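Local coordinates for protein WA352 (Oryza sativa subsp. indica, PDB 5ZT3) that is a mitochondrial protein linked to cytoplasmic male sterility in rice, seen here as a mostly helical fragment that covers its DUF8018 region, at residues Q30-Q33 with R34-L37; S44-D47 with M48-R52; Q114-T117 with F118-V122. All coordinates share one frame; numbering follows the deposited sequence.

Contact 1: Q30-Q33 with R34-L37; sequences QSIQ and RRLL
Ser31 and Arg35, one helical turn apart, form the tight side of this contact. The Arg35 guanidinium lies with one face against the backbone of the preceding turn, the carbonyl oxygen Ser31 O standing 3.3 Å above its plane and toward its rim. A bend at chi3 (-122°) folds the end of the chain back in this way and sets Arg35 NH1 3.5 Å from Ile32 CG1, where the aliphatic branch of the isoleucine crosses the arginine obliquely. Arg35 NH2 forms a salt bridge with Asp27 and NH1 another with Glu95, while Ser31 OG bonds to the backbone N of Ser28. Replacing Arg35 by alanine removes both salt bridges, which is likely to leave Asp27 and Glu95 without this positive partner and to uncover the Ser31 carbonyl and the flank of Ile32. Beneath the side chains run four regular i to i+4 backbone bonds, such as Leu36 N to Ile32 O at 2.9 Å. Beside the buried Ile32, Leu36 lies alongside and points the same way, CG2 of the isoleucine 4.1 Å from CD1 of the leucine.

The solvent side is looser. Arg34 runs back along the helix from an extended start (chi1 -179°), and a turn at chi3 brings one face of its guanidinium over Ser31 CA, with Arg34 NH2 3.5 Å from Ser31 CB. Gln30, also exposed, leads its amide away from the following turn. Gln33 and Leu37 point the same way, Gln33 CG 4.2 Å from Leu37 CD1, and make the flank that meets the next helix. There the Gln33 amide bonds to Ser51 and Leu37 touches the same serine, while Ile32 reaches Ala55 and Lys62, so that the short helix 29-37 is laid against the long helix 45-72.

Contact 2: S44-D47 with M48-R52; sequences SAHD and MQMSR
His46 and Met50 stand side by side on the outer surface of the first turns of helix 45-72. The imidazole swings out with CG anti to the backbone N (chi1 170°) and its plane turned so that one face looks along the helix toward the methionine. Met50 CG lies over that face, 4.2 Å from the ring centroid and offset toward the rim, in a CH-pi contact. A bend at chi2 (-56°) then carries Met50 SD to an oblique place 5.0 Å from the centroid of the His46 ring, and a second bend at chi3 turns CE. Met48 instead reaches back toward the N terminus of the helix: its chain runs straight through chi2 and turns at chi3 (-79°), bringing its methyl CE over the first turn, 3.5 Å from Ala45 CA.

Ser51 OG sits between its own backbone N and carbonyl carbon, 2.9 Å from Asp47 O and 3.1 Å from Met48 O. Both carbonyls are within reach of its one proton, and Gln33 of the preceding helix is a further partner. Asp47 O meanwhile accepts the regular helical bond from Ser51 N.

At the helix start the Ser44 hydroxyl accepts from Asp47 N at 3.1 Å, while Ser44 O takes the first i to i+4 bond, from Met48 N. This is a serine N-cap, opening the long helix 45-72, whose first turn is largely exposed.

Contact 3: Q114-T117 with F118-V122; sequences QSAT and FWRLV
From Ser115 the backbone passes from an extended residue into helix 116-124, where Arg120 N and Leu121 N bond to Ala116 O and Thr117 O at regular length, whereas the bond from Trp119 N to Ser115 O is weak at 3.4 Å. The Ser115 hydroxyl caps the helix. Placed between the backbone N and the carbonyl carbon (chi1 62°), Ser115 OG accepts from Phe118 N at 3.0 Å and lies 3.3 Å from Phe118 CB; it also bonds to the carbonyl of Asn112. Ser115 is thus the N-cap of the last helix in a helical fragment without strands, just after helix 98-111.

Thr117 turns its two branches to different tasks. The methyl CG2 runs beside Leu121, 3.8 Å from its CD1, as the two side chains point the same way into the core. OG1 bonds to Asp107 of helix 98-111 and also receives a bond from a water, 2.7 Å away. That water accepts in turn from Arg120 NH2 at 3.1 Å, lying at the edge of the guanidinium and in its plane, so the arginine is tied to the threonine through solvent.

Next to each other in sequence, Phe118 and Trp119 also meet: Phe118 CE2 is set 3.8 Å above the indole plane of Trp119, over its centre, while Val122 CG2 lies over one face of the phenyl ring, toward its rim. The phenylalanine faces inward, touching Met69 and Leu72 of helix 45-72; Leu121 packs on Ile65 and Met69 of that helix. Trp119 remains exposed, with its CD1 3.6 Å from Ser115 O.

How the contacts relate
From the N terminus, contact 1 comes first, within the short helix 29-37; contact 2 follows at the start of helix 45-72, and contact 3 lies at the start of helix 116-124, near the end of the chain. Each joins adjoining residues, so none closes a long loop, and the three run in series without nesting or crossing. Contacts 1 and 2 touch, their centres about 11 Å apart, where the short helix lies on the start of the long one. Contact 3 lies across the centre of the chain, about 34 Å from contact 2 between centres. Helix 45-72 spans this distance, packing against helix 29-37 from Ser51 to Lys62 and against helix 116-124 toward its end.

Contact 1: Q30-Q33 with R34-L37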
loop_
_atom_site.group_PDB
_atom_site.type_symbol
_atom_site.label_atom_id
_atom_site.label_comp_id
_atom_site.label_asym_id
_atom_site.label_seq_id
_atom_site.Cartn_x
_atom_site.Cartn_y
_atom_site.Cartn_z
ATOM N N GLN A 30 -8.604 7.430 1.950
ATOM C CA GLN A 30 -8.605 8.859 1.660
ATOM C C GLN A 30 -7.203 9.378 1.371
ATOM O O GLN A 30 -7.016 10.200 0.461
ATOM C CB GLN A 30 -9.244 9.631 2.810
ATOM C CG GLN A 30 -10.760 9.597 2.797
ATOM C CD GLN A 30 -11.362 10.320 3.986
ATOM O OE1 GLN A 30 -10.712 10.490 5.019
ATOM N NE2 GLN A 30 -12.604 10.762 3.839
ATOM N N SER A 31 -6.194 8.913 2.113
ATOM C CA SER A 31 -4.851 9.421 1.865
ATOM C C SER A 31 -4.319 8.939 0.521
ATOM O O SER A 31 -3.633 9.690 -0.183
ATOM C CB SER A 31 -3.903 9.092 3.025
ATOM O OG SER A 31 -3.525 7.727 3.029
ATOM N N ILE A 32 -4.658 7.708 0.127
ATOM C CA ILE A 32 -4.269 7.226 -1.197
ATOM C C ILE A 32 -4.995 8.011 -2.279
ATOM O O ILE A 32 -4.402 8.379 -3.301
ATOM C CB ILE A 32 -4.519 5.713 -1.312
ATOM C CG1 ILE A 32 -3.612 4.961 -0.345
ATOM C CG2 ILE A 32 -4.331 5.230 -2.751
ATOM C CD1 ILE A 32 -4.019 3.509 -0.135
ATOM N N GLN A 33 -6.282 8.281 -2.068
ATOM C CA GLN A 33 -7.029 9.063 -3.049
ATOM C C GLN A 33 -6.405 10.438 -3.245
ATOM O O GLN A 33 -6.270 10.910 -4.380
ATOM C CB GLN A 33 -8.477 9.200 -2.598
ATOM C CG GLN A 33 -9.346 9.959 -3.572
ATOM C CD GLN A 33 -10.775 10.045 -3.109
ATOM O OE1 GLN A 33 -11.083 9.778 -1.949
ATOM N NE2 GLN A 33 -11.662 10.413 -4.015
ATOM N N ARG A 34 -5.995 11.079 -2.152
ATOM C CA ARG A 34 -5.323 12.370 -2.244
ATOM C C ARG A 34 -4.038 12.271 -3.058
ATOM O O ARG A 34 -3.747 13.144 -3.888
ATOM C CB ARG A 34 -5.051 12.881 -0.826
ATOM C CG ARG A 34 -4.377 14.235 -0.717
ATOM C CD ARG A 34 -4.579 14.809 0.690
ATOM N NE ARG A 34 -3.860 14.067 1.729
ATOM C CZ ARG A 34 -4.425 13.212 2.579
ATOM N NH1 ARG A 34 -5.729 12.974 2.526
ATOM N NH2 ARG A 34 -3.680 12.590 3.489
ATOM N N ARG A 35 -3.258 11.207 -2.853
ATOM C CA ARG A 35 -2.040 11.039 -3.641
ATOM C C ARG A 35 -2.355 10.804 -5.115
ATOM O O ARG A 35 -1.684 11.362 -5.991
ATOM C CB ARG A 35 -1.144 9.939 -3.055
ATOM C CG ARG A 35 -0.480 10.348 -1.752
ATOM C CD ARG A 35 0.239 9.185 -1.084
ATOM N NE ARG A 35 -0.306 8.993 0.247
ATOM C CZ ARG A 35 -0.729 7.825 0.700
ATOM N NH1 ARG A 35 -0.646 6.754 -0.078
ATOM N NH2 ARG A 35 -1.229 7.723 1.924
ATOM N N LEU A 36 -3.382 10.003 -5.414
ATOM C CA LEU A 36 -3.762 9.776 -6.807
ATOM C C LEU A 36 -4.202 11.066 -7.482
ATOM O O LEU A 36 -3.953 11.265 -8.676
ATOM C CB LEU A 36 -4.866 8.720 -6.909
ATOM C CG LEU A 36 -4.478 7.323 -6.442
ATOM C CD1 LEU A 36 -5.684 6.397 -6.487
ATOM C CD2 LEU A 36 -3.338 6.796 -7.304
ATOM N N LEU A 37 -4.869 11.952 -6.738
ATOM C CA LEU A 37 -5.305 13.218 -7.305
ATOM C C LEU A 37 -4.138 14.160 -7.595
ATOM O O LEU A 37 -4.268 15.035 -8.453
ATOM C CB LEU A 37 -6.343 13.868 -6.388
ATOM C CG LEU A 37 -7.715 13.196 -6.387
ATOM C CD1 LEU A 37 -8.568 13.688 -5.227
ATOM C CD2 LEU A 37 -8.441 13.445 -7.705
#

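Contact 2: S44-D47 with M48-R52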
loop_
_atom_site.group_PDB
_atom_site.type_symbol
_atom_site.label_atom_id
_atom_site.label_comp_id
_atom_site.label_asym_id
_atom_site.label_seq_id
_atom_site.Cartn_x
_atom_site.Cartn_y
_atom_site.Cartn_z
ATOM N N SER A 44 -13.006 17.445 -10.520
ATOM C CA SER A 44 -14.399 17.208 -10.859
ATOM C C SER A 44 -14.943 16.031 -10.056
ATOM O O SER A 44 -14.193 15.204 -9.522
ATOM C CB SER A 44 -14.521 16.884 -12.348
ATOM O OG SER A 44 -13.753 15.739 -12.672
ATOM N N ALA A 45 -16.271 15.951 -9.977
ATOM C CA ALA A 45 -16.899 14.785 -9.362
ATOM C C ALA A 45 -16.438 13.505 -10.038
ATOM O O ALA A 45 -16.226 12.485 -9.379
ATOM C CB ALA A 45 -18.425 14.912 -9.427
ATOM N N HIS A 46 -16.273 13.547 -11.357
ATOM C CA HIS A 46 -15.781 12.405 -12.117
ATOM C C HIS A 46 -14.397 11.955 -11.638
ATOM O O HIS A 46 -14.169 10.760 -11.386
ATOM C CB HIS A 46 -15.762 12.799 -13.597
ATOM C CG HIS A 46 -15.057 11.828 -14.487
ATOM N ND1 HIS A 46 -15.672 10.713 -15.015
ATOM C CD2 HIS A 46 -13.791 11.824 -14.963
ATOM C CE1 HIS A 46 -14.809 10.059 -15.773
ATOM N NE2 HIS A 46 -13.662 10.716 -15.761
ATOM N N ASP A 47 -13.458 12.902 -11.502
ATOM C CA ASP A 47 -12.124 12.539 -11.023
ATOM C C ASP A 47 -12.143 12.058 -9.577
ATOM O O ASP A 47 -11.348 11.183 -9.210
ATOM C CB ASP A 47 -11.152 13.711 -11.176
ATOM C CG ASP A 47 -10.676 13.891 -12.601
ATOM O OD1 ASP A 47 -10.933 12.999 -13.441
ATOM O OD2 ASP A 47 -10.037 14.930 -12.876
ATOM N N MET A 48 -13.024 12.618 -8.746
ATOM C CA MET A 48 -13.156 12.126 -7.378
ATOM C C MET A 48 -13.655 10.690 -7.365
ATOM O O MET A 48 -13.151 9.858 -6.600
ATOM C CB MET A 48 -14.099 13.030 -6.587
ATOM C CG MET A 48 -13.463 14.354 -6.241
ATOM S SD MET A 48 -14.443 15.417 -5.173
ATOM C CE MET A 48 -15.615 16.104 -6.335
ATOM N N GLN A 49 -14.636 10.377 -8.212
ATOM C CA GLN A 49 -15.151 9.011 -8.290
ATOM C C GLN A 49 -14.069 8.040 -8.748
ATOM O O GLN A 49 -13.878 6.973 -8.148
ATOM C CB GLN A 49 -16.334 8.957 -9.259
ATOM C CG GLN A 49 -17.643 9.481 -8.717
ATOM C CD GLN A 49 -18.693 9.612 -9.803
ATOM O OE1 GLN A 49 -18.603 8.969 -10.853
ATOM N NE2 GLN A 49 -19.697 10.447 -9.557
ATOM N N MET A 50 -13.356 8.394 -9.822
ATOM C CA MET A 50 -12.327 7.513 -10.362
ATOM C C MET A 50 -11.231 7.265 -9.341
ATOM O O MET A 50 -10.808 6.121 -9.142
ATOM C CB MET A 50 -11.726 8.114 -11.631
ATOM C CG MET A 50 -12.682 8.228 -12.809
ATOM S SD MET A 50 -13.410 6.640 -13.236
ATOM C CE MET A 50 -11.977 5.598 -13.378
ATOM N N SER A 51 -10.757 8.326 -8.685
ATOM C CA SER A 51 -9.687 8.167 -7.714
ATOM C C SER A 51 -10.144 7.379 -6.496
ATOM O O SER A 51 -9.350 6.624 -5.932
ATOM C CB SER A 51 -9.117 9.528 -7.318
ATOM O OG SER A 51 -10.120 10.344 -6.750
ATOM N N ARG A 52 -11.413 7.502 -6.099
ATOM C CA ARG A 52 -11.915 6.736 -4.960
ATOM C C ARG A 52 -11.927 5.246 -5.266
ATOM O O ARG A 52 -11.492 4.430 -4.441
ATOM C CB ARG A 52 -13.314 7.229 -4.597
ATOM C CG ARG A 52 -14.087 6.293 -3.687
ATOM C CD ARG A 52 -13.535 6.251 -2.272
ATOM N NE ARG A 52 -14.509 5.576 -1.419
ATOM C CZ ARG A 52 -15.416 6.209 -0.681
ATOM N NH1 ARG A 52 -15.443 7.532 -0.653
ATOM N NH2 ARG A 52 -16.282 5.516 0.048
#

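Contact 3: Q114-T117 with F118-V122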
loop_
_atom_site.group_PDB
_atom_site.type_symbol
_atom_site.label_atom_id
_atom_site.label_comp_id
_atom_site.label_asym_id
_atom_site.label_seq_id
_atom_site.Cartn_x
_atom_site.Cartn_y
_atom_site.Cartn_z
ATOM N N GLN A 114 11.035 -16.831 2.061
ATOM C CA GLN A 114 12.006 -17.212 1.044
ATOM C C GLN A 114 11.803 -16.478 -0.275
ATOM O O GLN A 114 12.399 -16.863 -1.284
ATOM C CB GLN A 114 12.000 -18.729 0.826
ATOM C CG GLN A 114 12.678 -19.500 1.956
ATOM C CD GLN A 114 12.829 -20.977 1.646
ATOM O OE1 GLN A 114 12.669 -21.401 0.501
ATOM N NE2 GLN A 114 13.144 -21.769 2.668
ATOM N N SER A 115 11.000 -15.423 -0.290
ATOM C CA SER A 115 10.693 -14.705 -1.518
ATOM C C SER A 115 11.574 -13.468 -1.666
ATOM O O SER A 115 12.024 -12.879 -0.682
ATOM C CB SER A 115 9.224 -14.283 -1.532
ATOM O OG SER A 115 8.951 -13.391 -0.466
ATOM N N ALA A 116 11.792 -13.067 -2.920
ATOM C CA ALA A 116 12.457 -11.795 -3.172
ATOM C C ALA A 116 11.645 -10.638 -2.605
ATOM O O ALA A 116 12.216 -9.671 -2.087
ATOM C CB ALA A 116 12.676 -11.604 -4.669
ATOM N N THR A 117 10.312 -10.725 -2.689
ATOM C CA THR A 117 9.464 -9.656 -2.171
ATOM C C THR A 117 9.673 -9.459 -0.679
ATOM O O THR A 117 9.773 -8.321 -0.209
ATOM C CB THR A 117 7.995 -9.953 -2.463
ATOM O OG1 THR A 117 7.794 -9.976 -3.879
ATOM C CG2 THR A 117 7.098 -8.882 -1.862
ATOM N N PHE A 118 9.735 -10.552 0.085
ATOM C CA PHE A 118 9.976 -10.433 1.518
ATOM C C PHE A 118 11.242 -9.627 1.791
ATOM O O PHE A 118 11.232 -8.681 2.582
ATOM C CB PHE A 118 10.071 -11.814 2.161
ATOM C CG PHE A 118 10.583 -11.781 3.565
ATOM C CD1 PHE A 118 9.726 -11.488 4.616
ATOM C CD2 PHE A 118 11.915 -12.046 3.855
ATOM C CE1 PHE A 118 10.183 -11.469 5.919
ATOM C CE2 PHE A 118 12.383 -12.020 5.157
ATOM C CZ PHE A 118 11.512 -11.731 6.192
ATOM N N TRP A 119 12.346 -9.993 1.139
ATOM C CA TRP A 119 13.614 -9.324 1.419
ATOM C C TRP A 119 13.615 -7.883 0.924
ATOM O O TRP A 119 14.161 -6.992 1.588
ATOM C CB TRP A 119 14.777 -10.131 0.846
ATOM C CG TRP A 119 15.088 -11.263 1.726
ATOM C CD1 TRP A 119 14.850 -12.583 1.489
ATOM C CD2 TRP A 119 15.636 -11.173 3.038
ATOM N NE1 TRP A 119 15.253 -13.332 2.569
ATOM C CE2 TRP A 119 15.742 -12.487 3.531
ATOM C CE3 TRP A 119 16.082 -10.113 3.834
ATOM C CZ2 TRP A 119 16.258 -12.765 4.793
ATOM C CZ3 TRP A 119 16.593 -10.395 5.083
ATOM C CH2 TRP A 119 16.681 -11.708 5.548
ATOM N N ARG A 120 13.008 -7.631 -0.228
ATOM C CA ARG A 120 12.914 -6.257 -0.699
ATOM C C ARG A 120 12.153 -5.385 0.295
ATOM O O ARG A 120 12.582 -4.268 0.613
ATOM C CB ARG A 120 12.256 -6.234 -2.073
ATOM C CG ARG A 120 12.158 -4.856 -2.671
ATOM C CD ARG A 120 11.783 -4.905 -4.138
ATOM N NE ARG A 120 12.884 -5.386 -4.969
ATOM C CZ ARG A 120 12.895 -6.556 -5.598
ATOM N NH1 ARG A 120 13.943 -6.907 -6.332
ATOM N NH2 ARG A 120 11.859 -7.379 -5.502
ATOM N N LEU A 121 11.041 -5.897 0.822
ATOM C CA LEU A 121 10.218 -5.122 1.746
ATOM C C LEU A 121 10.888 -4.981 3.113
ATOM O O LEU A 121 10.792 -3.918 3.739
ATOM C CB LEU A 121 8.826 -5.740 1.845
ATOM C CG LEU A 121 8.033 -5.699 0.544
ATOM C CD1 LEU A 121 6.637 -6.237 0.781
ATOM C CD2 LEU A 121 7.983 -4.272 0.026
ATOM N N VAL A 122 11.570 -6.027 3.590
ATOM C CA VAL A 122 12.326 -5.921 4.837
ATOM C C VAL A 122 13.309 -4.761 4.771
ATOM O O VAL A 122 13.471 -4.004 5.736
ATOM C CB VAL A 122 13.050 -7.246 5.140
ATOM C CG1 VAL A 122 14.193 -7.035 6.155
ATOM C CG2 VAL A 122 12.058 -8.268 5.661
HETATM O O HOH W 1 8.855 -7.668 -4.925
#